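Local coordinates for protein tRNA-splicing ligase RtcB (PDB 2EPG) that probably ligates RNA strands ending in a 2',3'-cyclic phosphate or 3'-phosphate to 5'-hydroxyl ends, using GTP and manganese, at residues F37-I42 and V464-G469; Q220-V225 and F234-G239; V333-A338 and E369-Y374; R361-G366 and V377-L382; V393-E398 and K474-L479. All coordinates share one frame; numbering follows the deposited sequence.

Contact 1. Residues F37-I42 and V464-G469; sequences FASKEI and VEAVEG
The methyl group of Ala466 is the point on which residues 37-42 and 464-469 meet. Three groups of the N-terminal segment gather round its CB: the hydroxyl of Ser39, with OG 3.7 Å from Ala466 CB; the end of Ile42, whose CD1 lies 4.0 Å from Ala466 CB; and the backbone of Ala38, whose carbonyl carbon C is 4.2 Å from the same Ala466 CB. The small methyl lets the chains come close, with Ala38 CA 5.6 Å from Ala466 CA. One polar link adds to this at the margin: Ser39 OG donates to Glu465 OE1 over 3.4 Å, a weak bond. Glu465 reaches it with CG anti to the backbone N (chi1 -179°) and the chain extended beyond, which carries the carboxylate from the flank of its helix across to the serine. Ile42 makes its touch with its longest branch, since an extended chi2 of 175° pushes CD1 out ahead of the rest of the side chain. Behind this first shell, Pro74 touches both Phe37 and Ala466, and Arg414 packs on Ile42, whose side chain lies about 9 Å from that of Gly413, a residue predicted to bind GMP. Ala38 is held through backbone bonding to Tyr20, and Phe37 through bonding to Ala72. The contact thus sets the end of strand 34-37 and the start of helix 40-48 against one side of helix 462-470, while Val464 and Val467 of that helix pack on Leu394 of strand 391-395.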
# COMPACT_ATOMS: atom_id res chain seq x y z
N PHE A 37 12.51 -11.06 7.03
CA PHE A 37 12.64 -10.44 8.33
C PHE A 37 11.61 -11.02 9.28
O PHE A 37 10.43 -11.16 8.93
CB PHE A 37 12.48 -8.91 8.21
CG PHE A 37 13.36 -8.29 7.15
CD1 PHE A 37 12.90 -8.14 5.84
CD2 PHE A 37 14.66 -7.90 7.45
CE1 PHE A 37 13.73 -7.61 4.85
CE2 PHE A 37 15.50 -7.37 6.47
CZ PHE A 37 15.04 -7.22 5.17
N ALA A 38 12.03 -11.38 10.49
CA ALA A 38 11.09 -11.95 11.44
C ALA A 38 11.57 -11.94 12.89
O ALA A 38 12.73 -11.65 13.17
CB ALA A 38 10.74 -13.36 11.03
N SER A 39 10.66 -12.27 13.79
CA SER A 39 10.94 -12.31 15.23
C SER A 39 11.20 -13.74 15.64
O SER A 39 10.94 -14.67 14.87
CB SER A 39 9.74 -11.81 16.04
OG SER A 39 9.57 -10.40 15.99
N LYS A 40 11.71 -13.92 16.86
CA LYS A 40 11.93 -15.26 17.36
C LYS A 40 10.54 -15.85 17.49
O LYS A 40 10.32 -17.04 17.29
CB LYS A 40 12.62 -15.24 18.73
CG LYS A 40 14.13 -15.04 18.63
CD LYS A 40 14.72 -16.07 17.67
CE LYS A 40 16.19 -15.82 17.37
NZ LYS A 40 16.64 -16.67 16.23
N GLU A 41 9.58 -14.97 17.78
CA GLU A 41 8.19 -15.36 17.94
C GLU A 41 7.51 -15.58 16.59
O GLU A 41 6.71 -16.50 16.45
CB GLU A 41 7.45 -14.29 18.74
CG GLU A 41 7.98 -14.11 20.15
CD GLU A 41 8.15 -15.43 20.90
OE1 GLU A 41 9.15 -16.14 20.66
OE2 GLU A 41 7.27 -15.77 21.73
N ILE A 42 7.81 -14.73 15.62
CA ILE A 42 7.22 -14.87 14.30
C ILE A 42 7.68 -16.17 13.64
O ILE A 42 6.90 -16.85 12.98
CB ILE A 42 7.58 -13.67 13.39
CG1 ILE A 42 6.92 -12.40 13.94
CG2 ILE A 42 7.13 -13.93 11.96
CD1 ILE A 42 7.29 -11.13 13.22
N VAL A 464 5.60 -4.66 13.51
CA VAL A 464 6.30 -3.39 13.66
C VAL A 464 7.58 -3.58 14.47
O VAL A 464 8.60 -2.93 14.21
CB VAL A 464 5.41 -2.32 14.35
CG1 VAL A 464 6.24 -1.07 14.64
CG2 VAL A 464 4.23 -1.96 13.44
N GLU A 465 7.52 -4.46 15.46
CA GLU A 465 8.67 -4.76 16.33
C GLU A 465 9.80 -5.36 15.48
O GLU A 465 10.97 -4.97 15.60
CB GLU A 465 8.24 -5.77 17.40
CG GLU A 465 9.32 -6.15 18.41
CD GLU A 465 8.93 -7.36 19.28
OE1 GLU A 465 9.12 -8.51 18.82
OE2 GLU A 465 8.43 -7.14 20.41
N ALA A 466 9.45 -6.31 14.64
CA ALA A 466 10.45 -6.96 13.79
C ALA A 466 11.01 -5.95 12.81
O ALA A 466 12.22 -5.86 12.59
CB ALA A 466 9.85 -8.11 13.06
N VAL A 467 10.12 -5.16 12.21
CA VAL A 467 10.55 -4.16 11.25
C VAL A 467 11.52 -3.17 11.87
O VAL A 467 12.58 -2.90 11.30
CB VAL A 467 9.33 -3.41 10.67
CG1 VAL A 467 9.74 -2.03 10.21
CG2 VAL A 467 8.76 -4.20 9.50
N GLU A 468 11.18 -2.63 13.04
CA GLU A 468 12.10 -1.68 13.66
C GLU A 468 13.38 -2.40 14.07
O GLU A 468 14.48 -1.86 13.91
CB GLU A 468 11.45 -0.98 14.87
CG GLU A 468 12.38 0.05 15.49
CD GLU A 468 11.70 1.02 16.45
OE1 GLU A 468 11.07 0.54 17.43
OE2 GLU A 468 11.79 2.25 16.21
N GLY A 469 13.24 -3.61 14.58
CA GLY A 469 14.40 -4.37 14.99
C GLY A 469 15.34 -4.67 13.83
O GLY A 469 16.57 -4.62 13.99

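Contact 2. Residues Q220-V225 and F234-G239; sequences QYVDEV and FGLFKG
Between Val222 and Gly239 the flat groups that meet are peptide units. The N-H of Gly239 enters in the plane of the Val222 carbonyl, with Gly239 N 2.8 Å from Val222 O and a nearly straight bond (173° at the hydrogen). A second carbonyl, that of Phe237, is turned onto the isopropyl group of Val222: Phe237 O lies 3.3 Å from Val222 CB, and both methyls close round it, Val222 CG2 at 3.6 Å and Val222 CG1 at 3.7 Å from Phe237 O. With CG2 beside its own backbone N, Val222 also sends this methyl to Leu236, where Val222 CG2 and Leu236 CD2 are 3.9 Å apart and the two side chains cross at about a right angle. Trimming Val222 to an alanine would probably open a gap beside Leu236 and strip the Phe237 carbonyl of its apolar cover. Further along, Val225 CG2 packs 3.9 Å from Lys238 N. The extended Lys238 chain passes the Asp223 carbonyl, bringing its CE within 3.6 Å of Asp223 O, while the Asp223 carboxylate turns to a salt bridge with Arg478. Gly239 has a positive phi of 89°, where a side chain would collide with the carbonyl oxygen of Lys238. Helix 228-234 ends in a Schellman motif at Gly235, and the chain then returns across strand 216-225. Continued by backbone bonding of Val222 with Gln240, the loop leads into strand 240-247, the antiparallel neighbour of 216-225: a helical connection between two adjacent antiparallel strands.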
# COMPACT_ATOMS: atom_id res chain seq x y z
N GLN A 220 -9.13 8.87 13.84
CA GLN A 220 -8.35 8.39 14.96
C GLN A 220 -7.65 9.56 15.65
O GLN A 220 -7.79 10.73 15.26
CB GLN A 220 -7.24 7.43 14.45
CG GLN A 220 -7.55 6.68 13.15
CD GLN A 220 -6.29 6.35 12.31
OE1 GLN A 220 -5.60 7.25 11.80
NE2 GLN A 220 -6.01 5.07 12.17
N TYR A 221 -6.90 9.23 16.70
CA TYR A 221 -6.12 10.25 17.37
C TYR A 221 -4.75 9.63 17.65
O TYR A 221 -4.63 8.42 17.81
CB TYR A 221 -6.80 10.75 18.66
CG TYR A 221 -6.95 9.74 19.79
CD1 TYR A 221 -8.07 8.92 19.88
CD2 TYR A 221 -5.97 9.64 20.78
CE1 TYR A 221 -8.22 8.01 20.93
CE2 TYR A 221 -6.10 8.74 21.83
CZ TYR A 221 -7.23 7.94 21.90
OH TYR A 221 -7.35 7.05 22.94
N VAL A 222 -3.73 10.46 17.66
CA VAL A 222 -2.38 9.98 17.93
C VAL A 222 -2.32 9.72 19.44
O VAL A 222 -2.54 10.65 20.21
CB VAL A 222 -1.34 11.06 17.54
CG1 VAL A 222 0.05 10.60 17.87
CG2 VAL A 222 -1.46 11.38 16.05
N ASP A 223 -2.07 8.49 19.86
CA ASP A 223 -2.01 8.26 21.30
C ASP A 223 -0.59 8.05 21.83
O ASP A 223 -0.38 7.99 23.04
CB ASP A 223 -2.93 7.09 21.73
CG ASP A 223 -2.27 5.74 21.63
OD1 ASP A 223 -2.78 4.79 22.26
OD2 ASP A 223 -1.25 5.61 20.93
N GLU A 224 0.38 7.98 20.92
CA GLU A 224 1.76 7.81 21.34
C GLU A 224 2.73 8.31 20.28
O GLU A 224 2.51 8.11 19.08
CB GLU A 224 2.02 6.33 21.64
CG GLU A 224 3.14 6.08 22.65
CD GLU A 224 2.90 4.82 23.48
OE1 GLU A 224 3.06 3.70 22.94
OE2 GLU A 224 2.55 4.97 24.68
N VAL A 225 3.78 8.99 20.72
CA VAL A 225 4.79 9.50 19.81
C VAL A 225 6.13 8.88 20.22
O VAL A 225 6.55 9.02 21.37
CB VAL A 225 4.89 11.04 19.86
CG1 VAL A 225 6.11 11.51 19.09
CG2 VAL A 225 3.61 11.65 19.27
N PHE A 234 6.81 15.26 10.30
CA PHE A 234 5.57 14.77 9.67
C PHE A 234 4.35 15.55 10.13
O PHE A 234 3.24 15.31 9.66
CB PHE A 234 5.30 13.28 10.00
CG PHE A 234 6.24 12.31 9.35
CD1 PHE A 234 7.17 12.72 8.39
CD2 PHE A 234 6.22 10.96 9.72
CE1 PHE A 234 8.07 11.83 7.82
CE2 PHE A 234 7.11 10.05 9.16
CZ PHE A 234 8.04 10.48 8.20
N GLY A 235 4.54 16.47 11.08
CA GLY A 235 3.42 17.25 11.58
C GLY A 235 2.48 16.44 12.45
O GLY A 235 1.26 16.62 12.39
N LEU A 236 3.03 15.54 13.26
CA LEU A 236 2.23 14.71 14.16
C LEU A 236 2.45 15.11 15.62
O LEU A 236 3.55 15.50 16.00
CB LEU A 236 2.63 13.24 13.99
CG LEU A 236 2.12 12.48 12.77
CD1 LEU A 236 2.77 11.09 12.69
CD2 LEU A 236 0.58 12.35 12.88
N PHE A 237 1.40 15.04 16.43
CA PHE A 237 1.49 15.33 17.86
C PHE A 237 0.44 14.52 18.62
O PHE A 237 -0.62 14.20 18.09
CB PHE A 237 1.36 16.84 18.15
CG PHE A 237 0.03 17.44 17.80
CD1 PHE A 237 -1.00 17.49 18.74
CD2 PHE A 237 -0.19 17.98 16.54
CE1 PHE A 237 -2.22 18.09 18.44
CE2 PHE A 237 -1.41 18.58 16.22
CZ PHE A 237 -2.43 18.63 17.17
N LYS A 238 0.75 14.18 19.87
CA LYS A 238 -0.16 13.38 20.68
C LYS A 238 -1.48 14.10 20.89
O LYS A 238 -1.52 15.31 21.11
CB LYS A 238 0.51 13.05 22.02
CG LYS A 238 -0.30 12.14 22.93
CD LYS A 238 0.55 11.65 24.08
CE LYS A 238 -0.27 10.91 25.11
NZ LYS A 238 0.61 10.39 26.18
N GLY A 239 -2.57 13.35 20.78
CA GLY A 239 -3.89 13.93 20.94
C GLY A 239 -4.42 14.46 19.62
O GLY A 239 -5.59 14.79 19.50

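Contact 3. Residues V333-A338 and E369-Y374; sequences VLYDLA and EVPEEY
Tyr374 points its phenol at the backbone of Leu334, and the hydroxyl and carbonyl are aligned in both planes at once. Tyr374 OH donates to Leu334 O over 2.7 Å, arriving in the carbonyl plane on a lone pair with a C=O...O angle of 123°, while Leu334 O in turn sits at the edge of the Tyr374 ring, in its plane. The same hydroxyl brushes the leucine side chain, with Leu334 CG 4.0 Å from Tyr374 OH. Strand 332-347 carries a classic beta bulge here, Leu334 and Tyr335 both set opposite Leu113 of the antiparallel strand 110-119. The ring of Tyr335 brings CD1 to the rim of its counterpart, 4.3 Å from Tyr374 CE1, and approaches Pro371 with its next carbon, Tyr335 CE1 being 4.3 Å from Pro371 CD. Pro371 and Tyr374 are themselves joined by a backbone bond, Tyr374 N to Pro371 O at 2.8 Å, and the tyrosine CG lies anti to its carbonyl carbon (chi1 -51°), directing the ring at the strand. Pro380 touches Leu334, Tyr335 and Tyr374 alike, and Phe234 meets the Tyr374 ring edge-to-face. At the far end of Tyr335 a water in the plane of the ring lies 2.6 Å from Tyr335 OH and donates to Glu369 O over 2.8 Å.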
# COMPACT_ATOMS: atom_id res chain seq x y z
N VAL A 333 -2.83 16.17 3.72
CA VAL A 333 -2.35 14.84 3.42
C VAL A 333 -0.95 14.72 4.04
O VAL A 333 -0.03 15.45 3.66
CB VAL A 333 -2.24 14.62 1.89
CG1 VAL A 333 -1.63 13.26 1.61
CG2 VAL A 333 -3.65 14.74 1.24
N LEU A 334 -0.80 13.83 5.02
CA LEU A 334 0.50 13.61 5.64
C LEU A 334 1.25 12.78 4.60
O LEU A 334 2.36 13.14 4.18
CB LEU A 334 0.33 12.85 6.96
CG LEU A 334 1.59 12.70 7.81
CD1 LEU A 334 1.19 12.54 9.27
CD2 LEU A 334 2.42 11.51 7.31
N TYR A 335 0.65 11.67 4.18
CA TYR A 335 1.23 10.85 3.11
C TYR A 335 0.17 9.91 2.54
O TYR A 335 -0.90 9.73 3.12
CB TYR A 335 2.44 10.02 3.61
CG TYR A 335 3.40 9.72 2.48
CD1 TYR A 335 3.97 10.75 1.75
CD2 TYR A 335 3.73 8.41 2.14
CE1 TYR A 335 4.85 10.48 0.69
CE2 TYR A 335 4.60 8.15 1.10
CZ TYR A 335 5.15 9.19 0.38
OH TYR A 335 6.02 8.94 -0.66
N ASP A 336 0.49 9.30 1.41
CA ASP A 336 -0.40 8.34 0.76
C ASP A 336 0.51 7.38 -0.02
O ASP A 336 1.31 7.82 -0.84
CB ASP A 336 -1.38 9.10 -0.17
CG ASP A 336 -2.28 8.16 -0.98
OD1 ASP A 336 -3.50 8.43 -1.06
OD2 ASP A 336 -1.78 7.18 -1.58
N LEU A 337 0.40 6.08 0.26
CA LEU A 337 1.23 5.10 -0.42
C LEU A 337 0.54 3.77 -0.65
O LEU A 337 -0.40 3.40 0.05
CB LEU A 337 2.54 4.86 0.35
CG LEU A 337 2.52 3.88 1.54
CD1 LEU A 337 3.93 3.74 2.14
CD2 LEU A 337 1.53 4.39 2.60
N ALA A 338 1.03 3.05 -1.65
CA ALA A 338 0.49 1.75 -2.04
C ALA A 338 1.03 0.62 -1.18
O ALA A 338 2.12 0.72 -0.63
CB ALA A 338 0.84 1.48 -3.50
N GLU A 369 13.07 11.39 -4.16
CA GLU A 369 11.65 11.07 -4.34
C GLU A 369 10.85 11.33 -3.06
O GLU A 369 9.64 11.14 -3.06
CB GLU A 369 11.47 9.60 -4.72
CG GLU A 369 10.59 9.34 -5.94
CD GLU A 369 11.39 8.83 -7.11
OE1 GLU A 369 12.21 9.61 -7.65
OE2 GLU A 369 11.22 7.65 -7.50
N VAL A 370 11.51 11.74 -1.99
CA VAL A 370 10.82 12.02 -0.73
C VAL A 370 10.58 13.51 -0.61
O VAL A 370 11.48 14.32 -0.86
CB VAL A 370 11.64 11.53 0.50
CG1 VAL A 370 10.99 12.00 1.79
CG2 VAL A 370 11.72 10.02 0.49
N PRO A 371 9.36 13.92 -0.23
CA PRO A 371 9.09 15.35 -0.09
C PRO A 371 10.14 16.00 0.79
O PRO A 371 10.52 15.45 1.84
CB PRO A 371 7.70 15.38 0.54
CG PRO A 371 7.05 14.19 -0.05
CD PRO A 371 8.14 13.13 0.01
N GLU A 372 10.61 17.17 0.37
CA GLU A 372 11.63 17.92 1.08
C GLU A 372 11.31 18.08 2.55
O GLU A 372 12.21 18.04 3.40
CB GLU A 372 11.76 19.31 0.44
CG GLU A 372 13.00 20.05 0.84
CD GLU A 372 13.12 21.38 0.11
OE1 GLU A 372 12.84 21.42 -1.12
OE2 GLU A 372 13.51 22.38 0.76
N GLU A 373 10.03 18.27 2.86
CA GLU A 373 9.60 18.44 4.24
C GLU A 373 9.99 17.26 5.11
O GLU A 373 10.19 17.41 6.32
CB GLU A 373 8.07 18.58 4.31
CG GLU A 373 7.46 19.86 3.76
CD GLU A 373 7.24 19.83 2.25
OE1 GLU A 373 6.42 20.64 1.77
OE2 GLU A 373 7.89 19.02 1.55
N TYR A 374 10.08 16.09 4.49
CA TYR A 374 10.38 14.84 5.19
C TYR A 374 11.74 14.25 4.87
O TYR A 374 12.14 13.27 5.49
CB TYR A 374 9.35 13.78 4.78
CG TYR A 374 7.89 14.19 4.89
CD1 TYR A 374 6.92 13.55 4.10
CD2 TYR A 374 7.47 15.13 5.83
CE1 TYR A 374 5.58 13.84 4.26
CE2 TYR A 374 6.12 15.42 6.00
CZ TYR A 374 5.18 14.76 5.21
OH TYR A 374 3.85 15.00 5.38
O HOH W 1 7.05 10.94 -2.02

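Contact 4. Residues R361-G366 and V377-L382; sequences RAFGPG and VGQPVL
Gln379 OE1 is gripped side-on by Arg361, with Arg361 NE 2.9 Å and Arg361 NH1 3.1 Å from Gln379 OE1, both nitrogens on one face of the amide plane, which stands 40° from the guanidinium plane; Phe363 N adds a weak bond to the same oxygen. The two segments run nearly antiparallel, 169° apart, where the end of strand 360-361 and the loop after it fold back on the chain entering strand 380-383 of the RtcB core, close to the predicted GMP site. The other end of the amide is held too: Gln379 NE2 donates to Arg361 O over 2.7 Å, from above the carbonyl plane, and to Pro380 O, which lies in the amide plane. With CG anti to the backbone N (chi1 180°) and the chain extended beyond, the glutamine reaches across to residues 361-363, while its backbone N bonds to Phe363 O. A leucine here is likely to leave the Arg361 carbonyl and guanidinium without these mates, the arginine less firmly fixed. Phe363 backs the arginine, its CD1 over the centre of one guanidinium face. Farther along, the Pro365 ring packs on Gly378. The side chain of Val381 lies about 6 Å from that of His339, and its CG2 touches Ala362 CB at 3.7 Å.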
# COMPACT_ATOMS: atom_id res chain seq x y z
N ARG A 361 6.73 0.81 -0.08
CA ARG A 361 7.95 1.44 -0.54
C ARG A 361 8.27 2.22 0.73
O ARG A 361 7.36 2.71 1.39
CB ARG A 361 7.70 2.42 -1.69
CG ARG A 361 8.98 2.93 -2.32
CD ARG A 361 8.74 4.10 -3.28
NE ARG A 361 8.37 5.32 -2.57
CZ ARG A 361 8.22 6.50 -3.16
NH1 ARG A 361 7.89 7.57 -2.45
NH2 ARG A 361 8.41 6.62 -4.46
N ALA A 362 9.54 2.34 1.06
CA ALA A 362 9.91 3.02 2.29
C ALA A 362 11.27 3.69 2.13
O ALA A 362 12.25 3.27 2.75
CB ALA A 362 9.95 2.01 3.43
N PHE A 363 11.30 4.71 1.28
CA PHE A 363 12.53 5.44 1.03
C PHE A 363 13.07 6.14 2.27
O PHE A 363 12.31 6.55 3.17
CB PHE A 363 12.33 6.41 -0.13
CG PHE A 363 12.27 5.74 -1.49
CD1 PHE A 363 11.91 6.45 -2.62
CD2 PHE A 363 12.56 4.37 -1.61
CE1 PHE A 363 11.84 5.82 -3.87
CE2 PHE A 363 12.49 3.73 -2.85
CZ PHE A 363 12.13 4.45 -3.99
N GLY A 364 14.39 6.27 2.32
CA GLY A 364 15.03 6.88 3.48
C GLY A 364 15.52 8.30 3.32
O GLY A 364 15.39 8.90 2.25
N PRO A 365 16.11 8.86 4.39
CA PRO A 365 16.65 10.23 4.43
C PRO A 365 17.50 10.56 3.20
O PRO A 365 18.27 9.73 2.73
CB PRO A 365 17.47 10.24 5.72
CG PRO A 365 16.68 9.29 6.61
CD PRO A 365 16.39 8.14 5.65
N GLY A 366 17.34 11.78 2.69
CA GLY A 366 18.11 12.21 1.53
C GLY A 366 17.58 11.81 0.16
O GLY A 366 18.05 12.34 -0.85
N VAL A 377 14.19 13.05 7.57
CA VAL A 377 13.84 11.92 8.43
C VAL A 377 13.41 10.65 7.72
O VAL A 377 13.34 9.60 8.35
CB VAL A 377 12.73 12.32 9.43
CG1 VAL A 377 13.17 13.52 10.24
CG2 VAL A 377 11.43 12.60 8.69
N GLY A 378 13.13 10.74 6.43
CA GLY A 378 12.69 9.56 5.69
C GLY A 378 11.21 9.60 5.31
O GLY A 378 10.43 10.36 5.87
N GLN A 379 10.82 8.76 4.36
CA GLN A 379 9.45 8.69 3.88
C GLN A 379 8.51 8.11 4.93
O GLN A 379 8.85 7.17 5.63
CB GLN A 379 9.39 7.77 2.64
CG GLN A 379 7.99 7.60 2.02
CD GLN A 379 7.90 6.30 1.25
OE1 GLN A 379 8.54 6.13 0.21
NE2 GLN A 379 7.13 5.37 1.78
N PRO A 380 7.30 8.67 5.05
CA PRO A 380 6.36 8.12 6.03
C PRO A 380 5.94 6.72 5.55
O PRO A 380 5.83 6.47 4.35
CB PRO A 380 5.18 9.10 5.99
CG PRO A 380 5.78 10.40 5.50
CD PRO A 380 6.79 9.93 4.46
N VAL A 381 5.71 5.81 6.49
CA VAL A 381 5.26 4.46 6.16
C VAL A 381 4.02 4.30 7.00
O VAL A 381 4.07 4.37 8.24
CB VAL A 381 6.30 3.39 6.57
CG1 VAL A 381 5.69 1.99 6.37
CG2 VAL A 381 7.55 3.54 5.72
N LEU A 382 2.89 4.09 6.33
CA LEU A 382 1.60 3.98 7.01
C LEU A 382 1.25 2.52 7.18
O LEU A 382 1.09 1.78 6.21
CB LEU A 382 0.53 4.71 6.18
CG LEU A 382 0.95 6.12 5.75
CD1 LEU A 382 -0.12 6.79 4.87
CD2 LEU A 382 1.23 6.96 7.00

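Contact 5. Residues V393-E398 and K474-L479; sequences VLAGTE and KKVARL
Strands 393-395 and 474-479 run antiparallel, their short axes 148° apart and 4.4 Å from each other at closest, with Val393 bonded to Ala477 and Ala395 to Lys474. A classic beta bulge interrupts this ladder: Val476 and Ala477 both face Val393, whose carbonyl oxygen takes two donors, Val476 N at 2.8 Å and Ala477 N at 3.0 Å from Val393 O. Ala477 answers through its own carbonyl, with Val393 N 2.9 Å from Ala477 O. On the face that carries Val393, its CG2 meets Leu479 CD2 at 3.9 Å. The extra residue lets Val476 lean toward the partner strand and place CG2 against Ala395 CB, also 3.9 Å away. This side is covered by Phe234 and Leu236. On the reverse face, Leu394 holds CG anti to its carbonyl carbon (chi1 -47°) and lays CD2 3.9 Å from Lys475 CG, under Val464 of helix 462-470; the amine end of Lys475 makes a cation-pi contact with Tyr226. The side chain of Leu479 lies about 4 Å from that of Ser391, predicted to bind GMP. Past the strand, Thr397 is the N-cap of helix 398-403, its OG1 bonded to Ala400 N and Gly471 O, and its methyl CG2 rests 4.0 Å from Lys474 N.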
# COMPACT_ATOMS: atom_id res chain seq x y z
N VAL A 393 2.71 4.83 12.34
CA VAL A 393 3.36 5.64 11.34
C VAL A 393 4.85 5.37 11.59
O VAL A 393 5.34 5.55 12.72
CB VAL A 393 3.09 7.15 11.54
CG1 VAL A 393 3.88 7.94 10.50
CG2 VAL A 393 1.58 7.44 11.42
N LEU A 394 5.55 4.89 10.56
CA LEU A 394 6.97 4.62 10.66
C LEU A 394 7.64 5.58 9.69
O LEU A 394 6.96 6.38 9.04
CB LEU A 394 7.28 3.17 10.24
CG LEU A 394 6.36 2.09 10.84
CD1 LEU A 394 6.75 0.71 10.29
CD2 LEU A 394 6.46 2.09 12.35
N ALA A 395 8.96 5.52 9.61
CA ALA A 395 9.71 6.34 8.67
C ALA A 395 10.69 5.41 7.96
O ALA A 395 11.22 4.49 8.59
CB ALA A 395 10.45 7.47 9.39
N GLY A 396 10.92 5.65 6.67
CA GLY A 396 11.85 4.83 5.90
C GLY A 396 13.28 5.04 6.35
O GLY A 396 13.63 6.10 6.85
N THR A 397 14.14 4.04 6.15
CA THR A 397 15.51 4.18 6.61
C THR A 397 16.54 3.98 5.54
O THR A 397 16.26 3.44 4.47
CB THR A 397 15.82 3.16 7.71
OG1 THR A 397 15.85 1.85 7.13
CG2 THR A 397 14.74 3.22 8.80
N GLU A 398 17.76 4.39 5.86
CA GLU A 398 18.87 4.25 4.93
C GLU A 398 19.21 2.79 4.80
O GLU A 398 19.52 2.32 3.70
CB GLU A 398 20.08 5.06 5.43
CG GLU A 398 19.89 6.57 5.29
CD GLU A 398 20.99 7.40 5.94
OE1 GLU A 398 21.04 7.46 7.19
OE2 GLU A 398 21.82 7.98 5.20
N LYS A 474 11.59 2.88 11.16
CA LYS A 474 11.65 3.54 12.44
C LYS A 474 10.25 3.95 12.92
O LYS A 474 9.50 4.57 12.17
CB LYS A 474 12.53 4.79 12.34
CG LYS A 474 12.52 5.63 13.61
CD LYS A 474 13.25 6.95 13.41
CE LYS A 474 14.74 6.76 13.28
NZ LYS A 474 15.45 8.07 13.20
N LYS A 475 9.92 3.58 14.16
CA LYS A 475 8.62 3.93 14.73
C LYS A 475 8.51 5.42 14.96
O LYS A 475 9.41 6.03 15.52
CB LYS A 475 8.39 3.22 16.06
CG LYS A 475 8.10 1.75 15.90
CD LYS A 475 7.99 1.05 17.24
CE LYS A 475 6.84 1.57 18.05
NZ LYS A 475 6.76 0.84 19.37
N VAL A 476 7.40 6.00 14.53
CA VAL A 476 7.18 7.42 14.71
C VAL A 476 5.98 7.67 15.61
O VAL A 476 6.08 8.42 16.58
CB VAL A 476 6.96 8.13 13.37
CG1 VAL A 476 6.72 9.62 13.62
CG2 VAL A 476 8.18 7.90 12.47
N ALA A 477 4.85 7.04 15.31
CA ALA A 477 3.66 7.24 16.14
C ALA A 477 2.67 6.11 16.05
O ALA A 477 2.76 5.26 15.16
CB ALA A 477 2.97 8.57 15.79
N ARG A 478 1.73 6.10 16.98
CA ARG A 478 0.68 5.10 17.02
C ARG A 478 -0.64 5.85 17.02
O ARG A 478 -0.76 6.88 17.67
CB ARG A 478 0.76 4.20 18.25
CG ARG A 478 -0.27 3.09 18.21
CD ARG A 478 -0.11 2.10 19.37
NE ARG A 478 -0.47 2.70 20.65
CZ ARG A 478 -0.15 2.16 21.82
NH1 ARG A 478 -0.52 2.76 22.95
NH2 ARG A 478 0.54 1.04 21.87
N LEU A 479 -1.61 5.29 16.30
CA LEU A 479 -2.93 5.88 16.13
C LEU A 479 -4.03 4.96 16.66
O LEU A 479 -4.05 3.77 16.35
CB LEU A 479 -3.17 6.13 14.64
CG LEU A 479 -2.47 7.24 13.82
CD1 LEU A 479 -1.30 7.83 14.56
CD2 LEU A 479 -2.08 6.68 12.46

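How the contacts relate
From the N terminus, contact 1 opens first, at the start of helix 40-48, and closes only at helix 462-470, so contacts 2, 3 and 4 all nest within its loop. Contact 2 closes a short loop early, round helix 228-234. Contacts 3 and 4 follow and cross, because segment 361-366 opens before 369-374 has closed contact 3; their centres are about 8 Å apart. Contact 5 starts inside the loop of contact 1 and ends beyond it, so these two cross as well. Contact 5 ties the hairpin of strands 380-383 and 391-395, reached from contact 4, to strand 474-486, which also pairs with strand 216-225 of contact 2. Phe234, from contact 2, packs against residues of contacts 3, 4 and 5.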